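Local coordinates for protein isomaltodextranase (Arthrobacter globiformis, PDB 5AWO) that hydrolyses alpha-1,6-glucosidic linkages in dextran-type polysaccharides, removing successive isomaltose units from the non-reducing ends of the chains, at residues W129-A134 / G166-W171; G374-R379 / G389-E394; E394-Q399 / A408-S413. All coordinates share one frame; numbering follows the deposited sequence.

Contact 1: residues W129-A134 / G166-W171; sequences WVHRAA and GNQLYW
W129 and W171 are aromatic neighbours on one face of a short antiparallel ladder. Their side chains run the same way and form an offset stack. The W129 five-membered ring lies over the W171 six-membered ring, centroids 4.4 Å apart and planes at 29°. NE1 of W129 sits above the rim of the W171 ring, 3.3 Å from CH2. In a CH-pi contact, L169 CD1 stands over the five-membered ring of W129. The other L169 methyl, CD2, touches H131 CD2 at 3.6 Å.

Backbone bonds zip the strands together. V130 and Y170 form a hydrogen-bonded pair, with V130 N to Y170 O at 3.0 Å and Y170 N to V130 O at 2.8 Å. R132 N reaches Q168 O at 2.9 Å.

H131 is the N-cap of helix 132-135, and R132 ties the helix to segment 166-171. H131 ND1 accepts from A133 N in the ring plane, while NE2 is bound to the carbonyl of E85. R132 extends with CG anti to its N (chi1 -174°), which carries NH1 to a lone pair of N167 O at 2.9 Å. Its NE pairs with E136.

The two-stranded sheet lies beyond strand 120-124 of the eight-stranded TIM barrel. The W129 side chain comes within about 5 Å of D201, the probable nucleophile, consistent with a place beside the active-site pocket of a family 27 glycoside hydrolase.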
loop_
_atom_site.group_PDB
_atom_site.type_symbol
_atom_site.label_atom_id
_atom_site.label_comp_id
_atom_site.label_asym_id
_atom_site.label_seq_id
_atom_site.Cartn_x
_atom_site.Cartn_y
_atom_site.Cartn_z
ATOM N N TRP A 129 -21.651 -0.272 8.069
ATOM C CA TRP A 129 -22.827 -1.056 7.771
ATOM C C TRP A 129 -23.535 -1.365 9.077
ATOM O O TRP A 129 -22.878 -1.758 10.066
ATOM C CB TRP A 129 -22.518 -2.368 7.028
ATOM C CG TRP A 129 -22.225 -2.200 5.562
ATOM C CD1 TRP A 129 -22.749 -1.281 4.724
ATOM C CD2 TRP A 129 -21.341 -3.001 4.785
ATOM N NE1 TRP A 129 -22.231 -1.454 3.442
ATOM C CE2 TRP A 129 -21.358 -2.498 3.468
ATOM C CE3 TRP A 129 -20.539 -4.107 5.072
ATOM C CZ2 TRP A 129 -20.605 -3.067 2.439
ATOM C CZ3 TRP A 129 -19.761 -4.650 4.061
ATOM C CH2 TRP A 129 -19.800 -4.127 2.754
ATOM N N VAL A 130 -24.855 -1.230 9.058
ATOM C CA VAL A 130 -25.692 -1.633 10.177
ATOM C C VAL A 130 -26.750 -2.582 9.630
ATOM O O VAL A 130 -27.549 -2.183 8.754
ATOM C CB VAL A 130 -26.354 -0.395 10.828
ATOM C CG1 VAL A 130 -27.060 -0.803 12.104
ATOM C CG2 VAL A 130 -25.341 0.709 11.109
ATOM N N HIS A 131 -26.787 -3.812 10.104
ATOM C CA HIS A 131 -27.709 -4.773 9.507
ATOM C C HIS A 131 -29.153 -4.457 9.876
ATOM O O HIS A 131 -29.448 -4.160 11.032
ATOM C CB HIS A 131 -27.394 -6.215 9.902
ATOM C CG HIS A 131 -27.900 -7.201 8.910
ATOM N ND1 HIS A 131 -29.240 -7.496 8.759
ATOM C CD2 HIS A 131 -27.265 -7.847 7.903
ATOM C CE1 HIS A 131 -29.393 -8.359 7.772
ATOM N NE2 HIS A 131 -28.206 -8.571 7.223
ATOM N N ARG A 132 -30.058 -4.576 8.914
ATOM C CA ARG A 132 -31.473 -4.343 9.162
ATOM C C ARG A 132 -32.000 -5.229 10.305
ATOM O O ARG A 132 -32.840 -4.784 11.090
ATOM C CB ARG A 132 -32.275 -4.582 7.885
ATOM C CG ARG A 132 -33.735 -4.239 7.964
ATOM C CD ARG A 132 -34.337 -4.423 6.585
ATOM N NE ARG A 132 -35.767 -4.157 6.550
ATOM C CZ ARG A 132 -36.473 -3.971 5.439
ATOM N NH1 ARG A 132 -35.887 -4.024 4.250
ATOM N NH2 ARG A 132 -37.786 -3.734 5.515
ATOM N N ALA A 133 -31.508 -6.446 10.435
ATOM C CA ALA A 133 -31.965 -7.346 11.515
ATOM C C ALA A 133 -31.593 -6.793 12.891
ATOM O O ALA A 133 -32.291 -7.031 13.896
ATOM C CB ALA A 133 -31.393 -8.742 11.332
ATOM N N ALA A 134 -30.467 -6.097 12.968
ATOM C CA ALA A 134 -30.068 -5.520 14.245
ATOM C C ALA A 134 -30.895 -4.276 14.542
ATOM O O ALA A 134 -31.278 -4.041 15.695
ATOM C CB ALA A 134 -28.580 -5.193 14.254
ATOM N N GLY A 166 -30.942 -2.716 -2.917
ATOM C CA GLY A 166 -30.433 -3.099 -1.593
ATOM C C GLY A 166 -31.393 -2.700 -0.482
ATOM O O GLY A 166 -31.880 -1.565 -0.448
ATOM N N ASN A 167 -31.651 -3.649 0.416
ATOM C CA ASN A 167 -32.523 -3.362 1.544
ATOM C C ASN A 167 -32.212 -4.167 2.793
ATOM O O ASN A 167 -33.084 -4.354 3.658
ATOM C CB ASN A 167 -33.981 -3.540 1.107
ATOM C CG ASN A 167 -34.370 -4.989 0.912
ATOM O OD1 ASN A 167 -33.545 -5.905 0.903
ATOM N ND2 ASN A 167 -35.675 -5.210 0.760
ATOM N N GLN A 168 -30.954 -4.604 2.921
ATOM C CA GLN A 168 -30.545 -5.439 4.039
ATOM C C GLN A 168 -29.524 -4.781 4.958
ATOM O O GLN A 168 -29.448 -5.145 6.142
ATOM C CB GLN A 168 -30.002 -6.777 3.544
ATOM C CG GLN A 168 -31.090 -7.626 2.860
ATOM C CD GLN A 168 -32.224 -7.991 3.809
ATOM O OE1 GLN A 168 -33.398 -7.724 3.529
ATOM N NE2 GLN A 168 -31.884 -8.591 4.930
ATOM N N LEU A 169 -28.715 -3.863 4.433
ATOM C CA LEU A 169 -27.718 -3.161 5.216
ATOM C C LEU A 169 -28.001 -1.679 5.152
ATOM O O LEU A 169 -28.191 -1.119 4.056
ATOM C CB LEU A 169 -26.301 -3.400 4.634
ATOM C CG LEU A 169 -25.796 -4.844 4.600
ATOM C CD1 LEU A 169 -24.530 -4.997 3.770
ATOM C CD2 LEU A 169 -25.566 -5.353 6.002
ATOM N N TYR A 170 -28.088 -1.011 6.303
ATOM C CA TYR A 170 -28.115 0.427 6.320
ATOM C C TYR A 170 -26.720 0.996 6.261
ATOM O O TYR A 170 -25.774 0.364 6.752
ATOM C CB TYR A 170 -28.748 0.952 7.620
ATOM C CG TYR A 170 -30.230 0.760 7.743
ATOM C CD1 TYR A 170 -30.765 -0.391 8.309
ATOM C CD2 TYR A 170 -31.110 1.743 7.305
ATOM C CE1 TYR A 170 -32.144 -0.563 8.414
ATOM C CE2 TYR A 170 -32.485 1.573 7.412
ATOM C CZ TYR A 170 -32.985 0.422 7.973
ATOM O OH TYR A 170 -34.357 0.247 8.084
ATOM N N TRP A 171 -26.574 2.203 5.734
ATOM C CA TRP A 171 -25.407 2.992 6.031
ATOM C C TRP A 171 -25.650 3.743 7.342
ATOM O O TRP A 171 -26.699 4.351 7.543
ATOM C CB TRP A 171 -25.117 4.014 4.937
ATOM C CG TRP A 171 -24.461 3.475 3.695
ATOM C CD1 TRP A 171 -24.914 3.614 2.409
ATOM C CD2 TRP A 171 -23.198 2.800 3.601
ATOM N NE1 TRP A 171 -24.044 3.038 1.541
ATOM C CE2 TRP A 171 -22.974 2.537 2.234
ATOM C CE3 TRP A 171 -22.240 2.394 4.529
ATOM C CZ2 TRP A 171 -21.821 1.883 1.769
ATOM C CZ3 TRP A 171 -21.092 1.745 4.071
ATOM C CH2 TRP A 171 -20.896 1.481 2.702
#

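Contact 2: residues G374-R379 / G389-E394; sequences GKPLYR and GSRDTE
S390 O accepts from R379 N at 2.7 Å. The R379 side chain then folds back over the other strand, bent at chi3 (-73°). This lays the guanidinium flat over D392, with D392 CA beneath its centre. NE and NH2 of R379 make weak bonds to G389 O and R391 O, each 3.0 Å long. R379 NH1 and D392 OD2, 3.7 Å apart, make a long salt bridge; the carboxylate is stacked under the guanidinium, with no N-H aimed at it. D392 OD2 has its main salt bridge with R395 NE.

Strand 391-392 is the edge strand of an antiparallel sheet in the C-terminal beta sandwich and pairs with 375-378. D392 N donates to L377 O at 2.9 Å. P376 CB rests against D392 O at 3.2 Å. D392 OD1 accepts from E394 N, an Asx turn at a corner of the chain.

Y378 and R391 share a face and lie side by side, planes 28° apart. R391 runs extended over one face of the Y378 ring, its CD 3.9 Å from the centroid in a CH-pi contact. Y378 OH sits over the centre of the R391 guanidinium, 3.1 Å from R391 CZ, and bonds to S303. R391 also binds T300.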
loop_
_atom_site.group_PDB
_atom_site.type_symbol
_atom_site.label_atom_id
_atom_site.label_comp_id
_atom_site.label_asym_id
_atom_site.label_seq_id
_atom_site.Cartn_x
_atom_site.Cartn_y
_atom_site.Cartn_z
ATOM N N GLY A 374 8.442 -0.748 -5.077
ATOM C CA GLY A 374 8.979 -0.134 -6.288
ATOM C C GLY A 374 8.189 1.073 -6.712
ATOM O O GLY A 374 7.029 1.266 -6.284
ATOM N N LYS A 375 8.848 1.899 -7.518
ATOM C CA LYS A 375 8.207 2.921 -8.310
ATOM C C LYS A 375 8.416 2.597 -9.778
ATOM O O LYS A 375 9.421 2.012 -10.149
ATOM C CB LYS A 375 8.756 4.329 -7.991
ATOM C CG LYS A 375 8.046 4.985 -6.804
ATOM C CD LYS A 375 8.646 6.344 -6.411
ATOM C CE LYS A 375 7.751 7.171 -5.491
ATOM N NZ LYS A 375 7.544 6.537 -4.179
ATOM N N PRO A 376 7.457 3.004 -10.625
ATOM C CA PRO A 376 7.708 2.982 -12.065
ATOM C C PRO A 376 8.825 3.964 -12.362
ATOM O O PRO A 376 9.034 4.903 -11.563
ATOM C CB PRO A 376 6.390 3.493 -12.658
ATOM C CG PRO A 376 5.898 4.448 -11.599
ATOM C CD PRO A 376 6.286 3.820 -10.289
ATOM N N LEU A 377 9.534 3.804 -13.468
ATOM C CA LEU A 377 10.516 4.826 -13.811
ATOM C C LEU A 377 9.797 6.148 -14.104
ATOM O O LEU A 377 8.976 6.229 -14.993
ATOM C CB LEU A 377 11.328 4.402 -15.028
ATOM C CG LEU A 377 12.516 5.284 -15.395
ATOM C CD1 LEU A 377 13.561 5.295 -14.286
ATOM C CD2 LEU A 377 13.107 4.802 -16.709
ATOM N N TYR A 378 10.116 7.190 -13.343
ATOM C CA TYR A 378 9.541 8.509 -13.605
ATOM C C TYR A 378 10.221 9.151 -14.807
ATOM O O TYR A 378 11.455 9.068 -14.921
ATOM C CB TYR A 378 9.620 9.416 -12.363
ATOM C CG TYR A 378 8.452 9.203 -11.418
ATOM C CD1 TYR A 378 8.178 7.950 -10.879
ATOM C CD2 TYR A 378 7.581 10.240 -11.112
ATOM C CE1 TYR A 378 7.112 7.747 -10.015
ATOM C CE2 TYR A 378 6.496 10.036 -10.258
ATOM C CZ TYR A 378 6.263 8.773 -9.731
ATOM O OH TYR A 378 5.175 8.592 -8.891
ATOM N N ARG A 379 9.408 9.713 -15.685
ATOM C CA ARG A 379 9.831 10.338 -16.943
ATOM C C ARG A 379 9.584 11.856 -16.915
ATOM O O ARG A 379 10.242 12.608 -17.649
ATOM C CB ARG A 379 9.162 9.639 -18.138
ATOM C CG ARG A 379 9.509 8.149 -18.176
ATOM C CD ARG A 379 9.087 7.418 -19.436
ATOM N NE ARG A 379 7.643 7.194 -19.527
ATOM C CZ ARG A 379 7.052 6.360 -20.372
ATOM N NH1 ARG A 379 7.774 5.619 -21.217
ATOM N NH2 ARG A 379 5.729 6.227 -20.346
ATOM N N GLY A 389 2.507 9.686 -20.292
ATOM C CA GLY A 389 3.935 9.619 -20.566
ATOM C C GLY A 389 4.838 9.886 -19.388
ATOM O O GLY A 389 6.044 9.674 -19.469
ATOM N N SER A 390 4.271 10.360 -18.268
ATOM C CA SER A 390 5.103 10.870 -17.189
ATOM C C SER A 390 5.767 9.787 -16.371
ATOM O O SER A 390 6.691 10.064 -15.600
ATOM C CB SER A 390 4.283 11.742 -16.261
ATOM O OG SER A 390 3.362 10.956 -15.499
ATOM N N ARG A 391 5.293 8.534 -16.505
ATOM C CA ARG A 391 5.825 7.398 -15.763
ATOM C C ARG A 391 5.718 6.167 -16.657
ATOM O O ARG A 391 4.842 6.092 -17.512
ATOM C CB ARG A 391 5.064 7.169 -14.437
ATOM C CG ARG A 391 4.974 8.404 -13.553
ATOM C CD ARG A 391 4.036 8.193 -12.379
ATOM N NE ARG A 391 3.743 9.466 -11.732
ATOM C CZ ARG A 391 2.907 9.644 -10.729
ATOM N NH1 ARG A 391 2.208 8.621 -10.240
ATOM N NH2 ARG A 391 2.762 10.860 -10.199
ATOM N N ASP A 392 6.652 5.228 -16.462
ATOM C CA ASP A 392 6.729 4.031 -17.314
ATOM C C ASP A 392 6.108 2.841 -16.587
ATOM O O ASP A 392 6.689 2.303 -15.664
ATOM C CB ASP A 392 8.186 3.751 -17.649
ATOM C CG ASP A 392 8.349 2.766 -18.779
ATOM O OD1 ASP A 392 7.445 1.906 -18.972
ATOM O OD2 ASP A 392 9.387 2.829 -19.486
ATOM N N THR A 393 4.941 2.410 -17.074
ATOM C CA THR A 393 4.237 1.277 -16.478
ATOM C C THR A 393 5.009 -0.042 -16.581
ATOM O O THR A 393 4.693 -0.967 -15.840
ATOM C CB THR A 393 2.840 1.030 -17.103
ATOM O OG1 THR A 393 2.980 0.617 -18.475
ATOM C CG2 THR A 393 1.951 2.241 -16.995
ATOM N N GLU A 394 6.015 -0.128 -17.461
ATOM C CA GLU A 394 6.662 -1.376 -17.800
ATOM C C GLU A 394 8.058 -1.568 -17.210
ATOM O O GLU A 394 8.676 -2.584 -17.432
ATOM C CB GLU A 394 6.713 -1.521 -19.308
ATOM C CG GLU A 394 5.341 -1.687 -19.936
ATOM C CD GLU A 394 5.436 -1.749 -21.428
ATOM O OE1 GLU A 394 5.886 -0.765 -22.072
ATOM O OE2 GLU A 394 5.049 -2.810 -22.000
#

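Contact 3: residues E394-Q399 / A408-S413; sequences ERWAGQ and ALFNRS
E394 OE2 accepts from R412 N at 2.8 Å and 170°. The E394 side chain keeps CG anti to its carbonyl carbon (chi1 -67°) and runs out extended, passing F410 O to the backbone beyond the strand end. E394 CG packs on R412 CD at 3.7 Å. E394 OE1 pairs with K420. A water donates to both E394 OE2 and N411 OD1. N411 has CG anti to its backbone N (chi1 179°); OD1 accepts from S413 N in an Asx turn, and ND2 donates to E416 O. With an alanine in place of E394, R412 N would probably lose its acceptor, the water would keep N411 alone, and K420 would lack this carboxylate.

W396 and F410 meet at W396 CD1 and F410 CE2, 3.8 Å apart, with ring planes at 87°. E394 O accepts from F410 N and lies at the edge of the F410 ring. R395 and L409 touch more lightly on the other face, CG to CD2 at 4.1 Å.

In the hairpin of strands 395-399 and 405-410, W396 and A408 form a hydrogen-bonded pair, both N-to-O distances 2.9 Å. W396, A408 and F410 face helix 326-339, while R395 and L409 lie against strand 418-423.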
loop_
_atom_site.group_PDB
_atom_site.type_symbol
_atom_site.label_atom_id
_atom_site.label_comp_id
_atom_site.label_asym_id
_atom_site.label_seq_id
_atom_site.Cartn_x
_atom_site.Cartn_y
_atom_site.Cartn_z
ATOM N N GLU A 394 6.015 -0.128 -17.461
ATOM C CA GLU A 394 6.662 -1.376 -17.800
ATOM C C GLU A 394 8.058 -1.568 -17.210
ATOM O O GLU A 394 8.676 -2.584 -17.432
ATOM C CB GLU A 394 6.713 -1.521 -19.308
ATOM C CG GLU A 394 5.341 -1.687 -19.936
ATOM C CD GLU A 394 5.436 -1.749 -21.428
ATOM O OE1 GLU A 394 5.886 -0.765 -22.072
ATOM O OE2 GLU A 394 5.049 -2.810 -22.000
ATOM N N ARG A 395 8.567 -0.576 -16.473
ATOM C CA ARG A 395 9.877 -0.691 -15.836
ATOM C C ARG A 395 9.785 -0.155 -14.419
ATOM O O ARG A 395 9.463 1.045 -14.215
ATOM C CB ARG A 395 10.931 0.089 -16.631
ATOM C CG ARG A 395 11.150 -0.492 -18.019
ATOM C CD ARG A 395 12.290 0.191 -18.772
ATOM N NE ARG A 395 11.874 1.536 -19.147
ATOM C CZ ARG A 395 12.685 2.551 -19.428
ATOM N NH1 ARG A 395 14.012 2.428 -19.378
ATOM N NH2 ARG A 395 12.148 3.708 -19.777
ATOM N N TRP A 396 10.093 -1.015 -13.463
ATOM C CA TRP A 396 9.906 -0.744 -12.022
ATOM C C TRP A 396 11.188 -1.013 -11.252
ATOM O O TRP A 396 11.923 -1.943 -11.578
ATOM C CB TRP A 396 8.813 -1.664 -11.461
ATOM C CG TRP A 396 7.435 -1.226 -11.854
ATOM C CD1 TRP A 396 6.842 -1.337 -13.077
ATOM C CD2 TRP A 396 6.497 -0.571 -11.006
ATOM N NE1 TRP A 396 5.591 -0.780 -13.042
ATOM C CE2 TRP A 396 5.362 -0.285 -11.784
ATOM C CE3 TRP A 396 6.523 -0.170 -9.670
ATOM C CZ2 TRP A 396 4.250 0.375 -11.255
ATOM C CZ3 TRP A 396 5.429 0.477 -9.150
ATOM C CH2 TRP A 396 4.307 0.746 -9.943
ATOM N N ALA A 397 11.452 -0.193 -10.241
ATOM C CA ALA A 397 12.561 -0.479 -9.329
ATOM C C ALA A 397 12.256 0.056 -7.951
ATOM O O ALA A 397 11.574 1.072 -7.805
ATOM C CB ALA A 397 13.865 0.137 -9.820
ATOM N N GLY A 398 12.741 -0.660 -6.946
ATOM C CA GLY A 398 12.692 -0.175 -5.590
ATOM C C GLY A 398 13.893 -0.660 -4.824
ATOM O O GLY A 398 14.506 -1.664 -5.166
ATOM N N GLN A 399 14.200 0.060 -3.734
ATOM C CA GLN A 399 15.370 -0.235 -2.937
ATOM C C GLN A 399 14.987 -0.826 -1.630
ATOM O O GLN A 399 14.022 -0.384 -0.985
ATOM C CB GLN A 399 16.165 1.044 -2.692
ATOM C CG GLN A 399 17.538 0.790 -2.112
ATOM C CD GLN A 399 18.431 2.025 -2.203
ATOM O OE1 GLN A 399 17.965 3.183 -2.286
ATOM N NE2 GLN A 399 19.740 1.772 -2.235
ATOM N N ALA A 408 12.125 -4.807 -11.949
ATOM C CA ALA A 408 11.166 -5.621 -12.740
ATOM C C ALA A 408 10.886 -4.975 -14.079
ATOM O O ALA A 408 10.710 -3.766 -14.187
ATOM C CB ALA A 408 9.892 -5.824 -11.951
ATOM N N LEU A 409 10.901 -5.812 -15.127
ATOM C CA LEU A 409 10.758 -5.375 -16.498
ATOM C C LEU A 409 9.566 -6.137 -17.106
ATOM O O LEU A 409 9.445 -7.346 -16.887
ATOM C CB LEU A 409 12.014 -5.681 -17.287
ATOM C CG LEU A 409 13.331 -5.164 -16.720
ATOM C CD1 LEU A 409 14.513 -5.719 -17.490
ATOM C CD2 LEU A 409 13.398 -3.658 -16.689
ATOM N N PHE A 410 8.702 -5.412 -17.838
ATOM C CA PHE A 410 7.441 -5.964 -18.328
ATOM C C PHE A 410 7.280 -5.648 -19.802
ATOM O O PHE A 410 7.674 -4.593 -20.258
ATOM C CB PHE A 410 6.258 -5.360 -17.558
ATOM C CG PHE A 410 6.275 -5.648 -16.095
ATOM C CD1 PHE A 410 5.670 -6.780 -15.585
ATOM C CD2 PHE A 410 6.871 -4.761 -15.213
ATOM C CE1 PHE A 410 5.723 -7.083 -14.238
ATOM C CE2 PHE A 410 6.865 -5.031 -13.860
ATOM C CZ PHE A 410 6.297 -6.184 -13.364
ATOM N N ASN A 411 6.635 -6.560 -20.522
ATOM C CA ASN A 411 6.206 -6.316 -21.908
ATOM C C ASN A 411 4.716 -6.503 -22.061
ATOM O O ASN A 411 4.237 -7.631 -22.181
ATOM C CB ASN A 411 6.954 -7.191 -22.905
ATOM C CG ASN A 411 6.489 -6.955 -24.328
ATOM O OD1 ASN A 411 5.824 -5.950 -24.618
ATOM N ND2 ASN A 411 6.848 -7.845 -25.225
ATOM N N ARG A 412 4.000 -5.375 -22.101
ATOM C CA ARG A 412 2.549 -5.373 -22.225
ATOM C C ARG A 412 2.050 -5.447 -23.674
ATOM O O ARG A 412 0.826 -5.472 -23.905
ATOM C CB ARG A 412 1.986 -4.164 -21.492
ATOM C CG ARG A 412 2.278 -4.143 -20.002
ATOM C CD ARG A 412 1.854 -2.850 -19.336
ATOM N NE ARG A 412 0.400 -2.700 -19.380
ATOM C CZ ARG A 412 -0.249 -1.552 -19.411
ATOM N NH1 ARG A 412 0.391 -0.389 -19.326
ATOM N NH2 ARG A 412 -1.563 -1.582 -19.558
ATOM N N SER A 413 2.943 -5.511 -24.670
ATOM C CA SER A 413 2.489 -5.733 -26.030
ATOM C C SER A 413 1.799 -7.098 -26.123
ATOM O O SER A 413 2.246 -8.088 -25.511
ATOM C CB SER A 413 3.660 -5.730 -26.997
ATOM O OG SER A 413 3.219 -6.037 -28.322
HETATM O O HOH W 1 6.256 -3.190 -24.427
#

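Contact 1 stands apart, its centre 43 to 44 Å from those of contacts 2 and 3 and across the centre of the chain. Contacts 2 and 3 share E394, and their centres are 8 Å apart. They build one antiparallel sheet: strand 375-378 pairs with 391-392 on one side and with 395-399 on the other, where L377 N meets R395 O at 2.9 Å. Contact 1 is buried and relies on stacked indoles near the catalytic site. Contact 2 is also mainly buried, but an exposed arginine makes weak bonds to two backbone carbonyls. Contact 3 is partly buried, with apolar packing toward a helix and a carboxylate that accepts from the backbone just past the strand end.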